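Local coordinates for taurocyamine kinase (Schistosoma mansoni, PDB 4WOE), which reversibly transfers phosphate between ATP and taurocyamine, giving N-phosphotaurocyamine and ADP, with magnesium as cofactor, at residues A[483-488]-A[637-642]; A[667-672]-A[682-687]. The protein carries 4 engineered substitutions. All coordinates share one frame; numbering follows the deposited sequence.

Interaction 1: residues A[483-488]-A[637-642]; sequences TRVRVG and TSMRAS. With ADP (adenosine-5'-diphosphate), chain D.
Val485 and Met639 meet on the close-packed face of this pair of strands. The valine's CG1, swung opposite its backbone N (chi1 -167°), lies 3.7 Å from Met639 CG. Val487 CG1 is 3.8 Å from Met639 CB, and Ala641 CB touches both methyls of Val485. Leu599, Leu606 and Ile610 of helix 599-614 close over the two valines. The strands are antiparallel neighbours inside the eight-stranded sheet of a phosphagen kinase catalytic domain, and their other face, carrying Arg484, Arg486, Arg640 and Ser642, is the floor of the nucleotide site. Backbone hydrogen bonds of the Arg484-Ser642 and Arg486-Arg640 pairs join the strands; here polar side-chain ends are linked mostly through ADP and water. Arg486 NE and NH2 both donate to ADP O3B, and Arg640 NE reaches ADP O3B at 2.9 Å, three N-H groups in all. The two guanidinium planes stand 66° apart, with Arg640 CB over one face of the Arg486 group. Arg640 NH2 bonds the bridging ADP O3A at 2.7 Å. Extended Arg484 runs across one face of the adenine, its CD 3.3 Å from ADP C5, and NH2 donates to ADP O1B at 3.0 Å. A water joins Arg484 NH1 (2.8 Å), Arg640 O and Ser642 OG.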
loop_
_atom_site.group_PDB
_atom_site.type_symbol
_atom_site.label_atom_id
_atom_site.label_comp_id
_atom_site.label_asym_id
_atom_site.label_seq_id
_atom_site.Cartn_x
_atom_site.Cartn_y
_atom_site.Cartn_z
ATOM N N THR A 483 18.912 -24.854 -12.711
ATOM C CA THR A 483 19.277 -23.993 -13.833
ATOM C C THR A 483 18.044 -23.409 -14.512
ATOM O O THR A 483 17.046 -24.100 -14.723
ATOM C CB THR A 483 20.118 -24.755 -14.876
ATOM O OG1 THR A 483 21.201 -25.408 -14.209
ATOM C CG2 THR A 483 20.673 -23.797 -15.948
ATOM N N ARG A 484 18.142 -22.135 -14.872
ATOM C CA ARG A 484 17.028 -21.382 -15.414
ATOM C C ARG A 484 17.521 -20.409 -16.487
ATOM O O ARG A 484 18.597 -19.832 -16.347
ATOM C CB ARG A 484 16.327 -20.638 -14.281
ATOM C CG ARG A 484 15.156 -19.746 -14.662
ATOM C CD ARG A 484 14.561 -19.186 -13.370
ATOM N NE ARG A 484 13.349 -18.394 -13.528
ATOM C CZ ARG A 484 13.341 -17.088 -13.783
ATOM N NH1 ARG A 484 14.487 -16.442 -13.935
ATOM N NH2 ARG A 484 12.187 -16.431 -13.891
ATOM N N VAL A 485 16.753 -20.248 -17.565
ATOM C CA VAL A 485 17.009 -19.175 -18.525
ATOM C C VAL A 485 15.682 -18.535 -18.967
ATOM O O VAL A 485 14.738 -19.243 -19.331
ATOM C CB VAL A 485 17.771 -19.662 -19.785
ATOM C CG1 VAL A 485 18.281 -18.453 -20.588
ATOM C CG2 VAL A 485 18.925 -20.590 -19.423
ATOM N N ARG A 486 15.617 -17.205 -18.937
ATOM C CA ARG A 486 14.408 -16.482 -19.311
ATOM C C ARG A 486 14.692 -15.359 -20.293
ATOM O O ARG A 486 15.818 -14.879 -20.382
ATOM C CB ARG A 486 13.714 -15.901 -18.074
ATOM C CG ARG A 486 14.417 -14.708 -17.449
ATOM C CD ARG A 486 14.010 -13.330 -18.032
ATOM N NE ARG A 486 14.541 -12.261 -17.189
ATOM C CZ ARG A 486 15.002 -11.088 -17.616
ATOM N NH1 ARG A 486 15.015 -10.767 -18.913
ATOM N NH2 ARG A 486 15.457 -10.223 -16.721
ATOM N N VAL A 487 13.654 -14.928 -21.001
ATOM C CA VAL A 487 13.710 -13.723 -21.811
ATOM C C VAL A 487 12.414 -12.957 -21.670
ATOM O O VAL A 487 11.360 -13.554 -21.427
ATOM C CB VAL A 487 13.938 -13.999 -23.339
ATOM C CG1 VAL A 487 15.299 -14.688 -23.602
ATOM C CG2 VAL A 487 12.746 -14.753 -23.968
ATOM N N GLY A 488 12.494 -11.639 -21.835
ATOM C CA GLY A 488 11.312 -10.804 -21.901
ATOM C C GLY A 488 10.962 -10.565 -23.353
ATOM O O GLY A 488 11.823 -10.657 -24.217
ATOM N N THR A 637 19.177 -9.196 -26.117
ATOM C CA THR A 637 18.764 -10.591 -26.017
ATOM C C THR A 637 17.596 -10.701 -25.036
ATOM O O THR A 637 16.769 -11.612 -25.127
ATOM C CB THR A 637 19.914 -11.508 -25.510
ATOM O OG1 THR A 637 20.304 -11.099 -24.193
ATOM C CG2 THR A 637 21.121 -11.461 -26.445
ATOM N N SER A 638 17.552 -9.758 -24.091
ATOM C CA SER A 638 16.578 -9.781 -23.006
ATOM C C SER A 638 16.730 -11.082 -22.216
ATOM O O SER A 638 15.794 -11.572 -21.587
ATOM C CB SER A 638 15.155 -9.632 -23.553
ATOM O OG SER A 638 14.238 -9.408 -22.502
ATOM N N MET A 639 17.931 -11.640 -22.256
ATOM C CA MET A 639 18.134 -12.967 -21.734
ATOM C C MET A 639 18.851 -12.918 -20.400
ATOM O O MET A 639 19.833 -12.219 -20.241
ATOM C CB MET A 639 18.910 -13.822 -22.738
ATOM C CG MET A 639 19.059 -15.272 -22.305
ATOM S SD MET A 639 19.833 -16.377 -23.511
ATOM C CE MET A 639 18.458 -16.802 -24.579
ATOM N N ARG A 640 18.320 -13.658 -19.437
ATOM C CA ARG A 640 18.964 -13.834 -18.151
ATOM C C ARG A 640 19.106 -15.320 -17.898
ATOM O O ARG A 640 18.115 -16.018 -17.701
ATOM C CB ARG A 640 18.166 -13.153 -17.036
ATOM C CG ARG A 640 18.946 -12.954 -15.746
ATOM C CD ARG A 640 18.275 -11.933 -14.807
ATOM N NE ARG A 640 17.218 -12.522 -13.982
ATOM C CZ ARG A 640 17.433 -13.248 -12.879
ATOM N NH1 ARG A 640 18.676 -13.482 -12.459
ATOM N NH2 ARG A 640 16.403 -13.747 -12.197
ATOM N N ALA A 641 20.341 -15.804 -17.967
ATOM C CA ALA A 641 20.672 -17.175 -17.591
ATOM C C ALA A 641 21.174 -17.191 -16.158
ATOM O O ALA A 641 21.932 -16.309 -15.734
ATOM C CB ALA A 641 21.721 -17.764 -18.525
ATOM N N SER A 642 20.766 -18.203 -15.409
ATOM C CA SER A 642 21.054 -18.211 -13.991
ATOM C C SER A 642 20.943 -19.587 -13.421
ATOM O O SER A 642 20.278 -20.451 -13.977
ATOM C CB SER A 642 20.096 -17.283 -13.238
ATOM O OG SER A 642 18.780 -17.831 -13.196
HETATM P PB ADP D . 13.247 -12.192 -13.543
HETATM O O1B ADP D . 12.645 -13.490 -14.028
HETATM O O2B ADP D . 12.209 -11.107 -13.305
HETATM O O3B ADP D . 14.440 -11.710 -14.336
HETATM P PA ADP D . 13.467 -12.037 -10.659
HETATM O O1A ADP D . 14.765 -11.909 -9.885
HETATM O O2A ADP D . 12.567 -10.845 -10.885
HETATM O O3A ADP D . 13.888 -12.643 -12.113
HETATM O "O5'" ADP D . 12.552 -13.164 -9.938
HETATM C "C5'" ADP D . 11.816 -14.124 -10.695
HETATM C "C4'" ADP D . 11.709 -15.456 -9.962
HETATM O "O4'" ADP D . 12.565 -16.416 -10.585
HETATM C "C3'" ADP D . 12.129 -15.374 -8.498
HETATM O "O3'" ADP D . 11.240 -16.190 -7.726
HETATM C "C2'" ADP D . 13.493 -16.021 -8.457
HETATM O "O2'" ADP D . 13.721 -16.637 -7.190
HETATM C "C1'" ADP D . 13.343 -17.052 -9.565
HETATM N N9 ADP D . 14.642 -17.555 -10.078
HETATM C C8 ADP D . 15.599 -16.849 -10.710
HETATM N N7 ADP D . 16.645 -17.650 -11.036
HETATM C C5 ADP D . 16.364 -18.899 -10.603
HETATM C C6 ADP D . 17.025 -20.226 -10.620
HETATM N N6 ADP D . 18.248 -20.401 -11.175
HETATM N N1 ADP D . 16.366 -21.267 -10.052
HETATM C C2 ADP D . 15.152 -21.116 -9.494
HETATM N N3 ADP D . 14.494 -19.944 -9.451
HETATM C C4 ADP D . 15.038 -18.823 -9.975
HETATM O O HOH W 1 16.925 -17.011 -15.107
#

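Interaction 2: residues A[667-672]-A[682-687]; sequences QARGLY and TYDISN. With ADP (adenosine-5'-diphosphate), chain D; NO3 (nitrate ion), chain J.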
loop_
_atom_site.group_PDB
_atom_site.type_symbol
_atom_site.label_atom_id
_atom_site.label_comp_id
_atom_site.label_asym_id
_atom_site.label_seq_id
_atom_site.Cartn_x
_atom_site.Cartn_y
_atom_site.Cartn_z
ATOM N N GLN A 667 25.581 -10.539 -12.220
ATOM C CA GLN A 667 24.842 -9.848 -11.166
ATOM C C GLN A 667 24.395 -10.825 -10.080
ATOM O O GLN A 667 24.005 -11.955 -10.380
ATOM C CB GLN A 667 23.621 -9.113 -11.754
ATOM C CG GLN A 667 22.969 -8.106 -10.799
ATOM C CD GLN A 667 21.470 -7.909 -11.036
ATOM O OE1 GLN A 667 20.933 -8.261 -12.088
ATOM N NE2 GLN A 667 20.792 -7.336 -10.044
ATOM N N ALA A 668 24.453 -10.379 -8.825
ATOM C CA ALA A 668 23.991 -11.184 -7.701
ATOM C C ALA A 668 22.618 -10.724 -7.209
ATOM O O ALA A 668 22.438 -9.565 -6.838
ATOM C CB ALA A 668 25.002 -11.139 -6.559
ATOM N N ARG A 669 21.652 -11.645 -7.216
ATOM C CA ARG A 669 20.342 -11.394 -6.613
ATOM C C ARG A 669 20.131 -12.352 -5.444
ATOM O O ARG A 669 20.915 -13.285 -5.246
ATOM C CB ARG A 669 19.217 -11.551 -7.642
ATOM C CG ARG A 669 19.313 -10.595 -8.833
ATOM C CD ARG A 669 18.354 -11.014 -9.950
ATOM N NE ARG A 669 18.468 -10.151 -11.120
ATOM C CZ ARG A 669 17.433 -9.675 -11.808
ATOM N NH1 ARG A 669 16.187 -9.975 -11.449
ATOM N NH2 ARG A 669 17.646 -8.897 -12.860
ATOM N N GLY A 670 19.071 -12.116 -4.674
ATOM C CA GLY A 670 18.752 -12.966 -3.544
ATOM C C GLY A 670 18.114 -14.284 -3.953
ATOM O O GLY A 670 17.849 -14.525 -5.143
ATOM N N LEU A 671 17.867 -15.135 -2.957
ATOM C CA LEU A 671 17.246 -16.441 -3.169
ATOM C C LEU A 671 15.933 -16.340 -3.942
ATOM O O LEU A 671 15.656 -17.180 -4.799
ATOM C CB LEU A 671 16.999 -17.150 -1.830
ATOM C CG LEU A 671 16.204 -18.459 -1.926
ATOM C CD1 LEU A 671 16.936 -19.471 -2.814
ATOM C CD2 LEU A 671 15.904 -19.050 -0.549
ATOM N N TYR A 672 15.129 -15.318 -3.639
ATOM C CA TYR A 672 13.841 -15.150 -4.305
ATOM C C TYR A 672 13.808 -13.962 -5.271
ATOM O O TYR A 672 12.780 -13.280 -5.412
ATOM C CB TYR A 672 12.728 -15.032 -3.264
ATOM C CG TYR A 672 12.225 -16.391 -2.843
ATOM C CD1 TYR A 672 11.200 -17.022 -3.546
ATOM C CD2 TYR A 672 12.803 -17.068 -1.764
ATOM C CE1 TYR A 672 10.746 -18.277 -3.176
ATOM C CE2 TYR A 672 12.354 -18.323 -1.384
ATOM C CZ TYR A 672 11.325 -18.926 -2.094
ATOM O OH TYR A 672 10.877 -20.176 -1.717
ATOM N N THR A 682 23.006 -18.784 -0.479
ATOM C CA THR A 682 22.549 -19.225 -1.789
ATOM C C THR A 682 22.336 -17.993 -2.655
ATOM O O THR A 682 21.617 -17.081 -2.256
ATOM C CB THR A 682 21.222 -20.014 -1.706
ATOM O OG1 THR A 682 20.366 -19.407 -0.727
ATOM C CG2 THR A 682 21.474 -21.436 -1.289
ATOM N N TYR A 683 22.941 -17.953 -3.838
ATOM C CA TYR A 683 22.791 -16.767 -4.676
ATOM C C TYR A 683 22.283 -17.036 -6.095
ATOM O O TYR A 683 22.786 -17.911 -6.813
ATOM C CB TYR A 683 24.116 -16.004 -4.740
ATOM C CG TYR A 683 24.306 -15.060 -3.574
ATOM C CD1 TYR A 683 24.129 -13.690 -3.726
ATOM C CD2 TYR A 683 24.639 -15.543 -2.313
ATOM C CE1 TYR A 683 24.295 -12.824 -2.657
ATOM C CE2 TYR A 683 24.803 -14.689 -1.240
ATOM C CZ TYR A 683 24.630 -13.332 -1.417
ATOM O OH TYR A 683 24.796 -12.488 -0.344
ATOM N N ASP A 684 21.254 -16.266 -6.454
ATOM C CA ASP A 684 20.809 -16.060 -7.833
ATOM C C ASP A 684 21.979 -15.477 -8.626
ATOM O O ASP A 684 22.308 -14.294 -8.490
ATOM C CB ASP A 684 19.584 -15.117 -7.853
ATOM C CG ASP A 684 18.977 -14.915 -9.253
ATOM O OD1 ASP A 684 17.726 -14.861 -9.327
ATOM O OD2 ASP A 684 19.714 -14.779 -10.263
ATOM N N ILE A 685 22.610 -16.299 -9.452
ATOM C CA ILE A 685 23.809 -15.854 -10.158
ATOM C C ILE A 685 23.612 -15.778 -11.688
ATOM O O ILE A 685 23.605 -16.797 -12.387
ATOM C CB ILE A 685 25.013 -16.772 -9.810
ATOM C CG1 ILE A 685 26.260 -16.259 -10.509
ATOM C CG2 ILE A 685 24.716 -18.257 -10.103
ATOM C CD1 ILE A 685 26.503 -14.827 -10.188
ATOM N N SER A 686 23.461 -14.557 -12.201
ATOM C CA SER A 686 23.138 -14.358 -13.613
ATOM C C SER A 686 24.156 -13.496 -14.365
ATOM O O SER A 686 24.871 -12.712 -13.759
ATOM C CB SER A 686 21.749 -13.713 -13.747
ATOM O OG SER A 686 21.796 -12.312 -13.493
ATOM N N ASN A 687 24.194 -13.634 -15.689
ATOM C CA ASN A 687 24.910 -12.691 -16.551
ATOM C C ASN A 687 24.289 -11.304 -16.479
ATOM O O ASN A 687 23.068 -11.175 -16.579
ATOM C CB ASN A 687 24.890 -13.184 -17.993
ATOM C CG ASN A 687 23.472 -13.345 -18.531
ATOM O OD1 ASN A 687 22.762 -14.290 -18.172
ATOM N ND2 ASN A 687 23.053 -12.421 -19.389
HETATM P PB ADP D . 13.247 -12.192 -13.543
HETATM O O1B ADP D . 12.645 -13.490 -14.028
HETATM O O2B ADP D . 12.209 -11.107 -13.305
HETATM O O3B ADP D . 14.440 -11.710 -14.336
HETATM P PA ADP D . 13.467 -12.037 -10.659
HETATM O O1A ADP D . 14.765 -11.909 -9.885
HETATM O O2A ADP D . 12.567 -10.845 -10.885
HETATM O O3A ADP D . 13.888 -12.643 -12.113
HETATM O "O5'" ADP D . 12.552 -13.164 -9.938
HETATM C "C5'" ADP D . 11.816 -14.124 -10.695
HETATM C "C4'" ADP D . 11.709 -15.456 -9.962
HETATM O "O4'" ADP D . 12.565 -16.416 -10.585
HETATM C "C3'" ADP D . 12.129 -15.374 -8.498
HETATM O "O3'" ADP D . 11.240 -16.190 -7.726
HETATM C "C2'" ADP D . 13.493 -16.021 -8.457
HETATM O "O2'" ADP D . 13.721 -16.637 -7.190
HETATM C "C1'" ADP D . 13.343 -17.052 -9.565
HETATM N N9 ADP D . 14.642 -17.555 -10.078
HETATM C C8 ADP D . 15.599 -16.849 -10.710
HETATM N N7 ADP D . 16.645 -17.650 -11.036
HETATM C C5 ADP D . 16.364 -18.899 -10.603
HETATM C C6 ADP D . 17.025 -20.226 -10.620
HETATM N N6 ADP D . 18.248 -20.401 -11.175
HETATM N N1 ADP D . 16.366 -21.267 -10.052
HETATM C C2 ADP D . 15.152 -21.116 -9.494
HETATM N N3 ADP D . 14.494 -19.944 -9.451
HETATM C C4 ADP D . 15.038 -18.823 -9.975
HETATM N N NO3 J . 14.062 -8.360 -13.735
HETATM O O1 NO3 J . 13.632 -8.945 -12.689
HETATM O O2 NO3 J . 13.287 -8.230 -14.739
HETATM O O3 NO3 J . 15.261 -7.911 -13.788
HETATM O O HOH W 2 20.912 -9.970 -14.452
HETATM O O HOH W 3 21.203 -12.433 -10.800
#
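Arg669 and Asp684 lie side by side, pointing the same way, their CB atoms 3.6 Å apart, as a hydrogen-bonded pair in a long-looped beta hairpin at one edge of the catalytic sheet. At its far end the arginine works with the edge of its guanidinium: NH1 donates to ADP O1A at 2.9 Å and to nitrate O1, while NH2 donates to nitrate O3 at 2.7 Å. The nitrate probably takes the place of the phosphoryl group in transfer, as in transition-state analogue complexes of relatives. Arg589 holds it too. Rather than making a salt bridge to the Arg669 guanidinium, the Asp684 carboxylate, set opposite the backbone N (chi1 -176°), bridges to Arg640 through OD2 and brings OD1 within 3.2 Å of ADP C8.

In the second shell Gln667 OE1 takes the N-H of Arg669 NE at 3.3 Å. The donor stands 51° out of the amide's carbonyl plane, off the lone-pair directions, yet the bond helps fix the guanidinium's turn. One water donates to that OE1 and to Asn687 O, and also bonds Ser686 OG. The backbone sets the register, with Arg669 N to Asp684 O at 3.0 Å, though the return bond from Asp684 N to Arg669 O is weak, at the end of strand 666-669. Leu671 O accepts a weak hydrogen bond from ADP O2'. On the hairpin's other face, Ala668 CB rests 3.9 Å from Tyr683 CD1.

In the fold
Both contacts belong to the second kinase unit of the chain. Strand 480-489 comes first, and interaction 1 closes a long loop of 148 residues, holding strands 525-529, 569-573, 578-582 and 588-595 and helix 599-614, when 639-646 returns beside it. The chain then runs through helix 654-662 to interaction 2, which closes only nine residues between its segments. The two are in series, neither nested nor crossed. In space they join up, because 682-687 lies between 639-646 and the edge strand 666-669. Asn687 OD1 probably accepts from Ala641 N across that seam. Together the contacts tie central and edge strands into one sheet, with a single ADP touched by both.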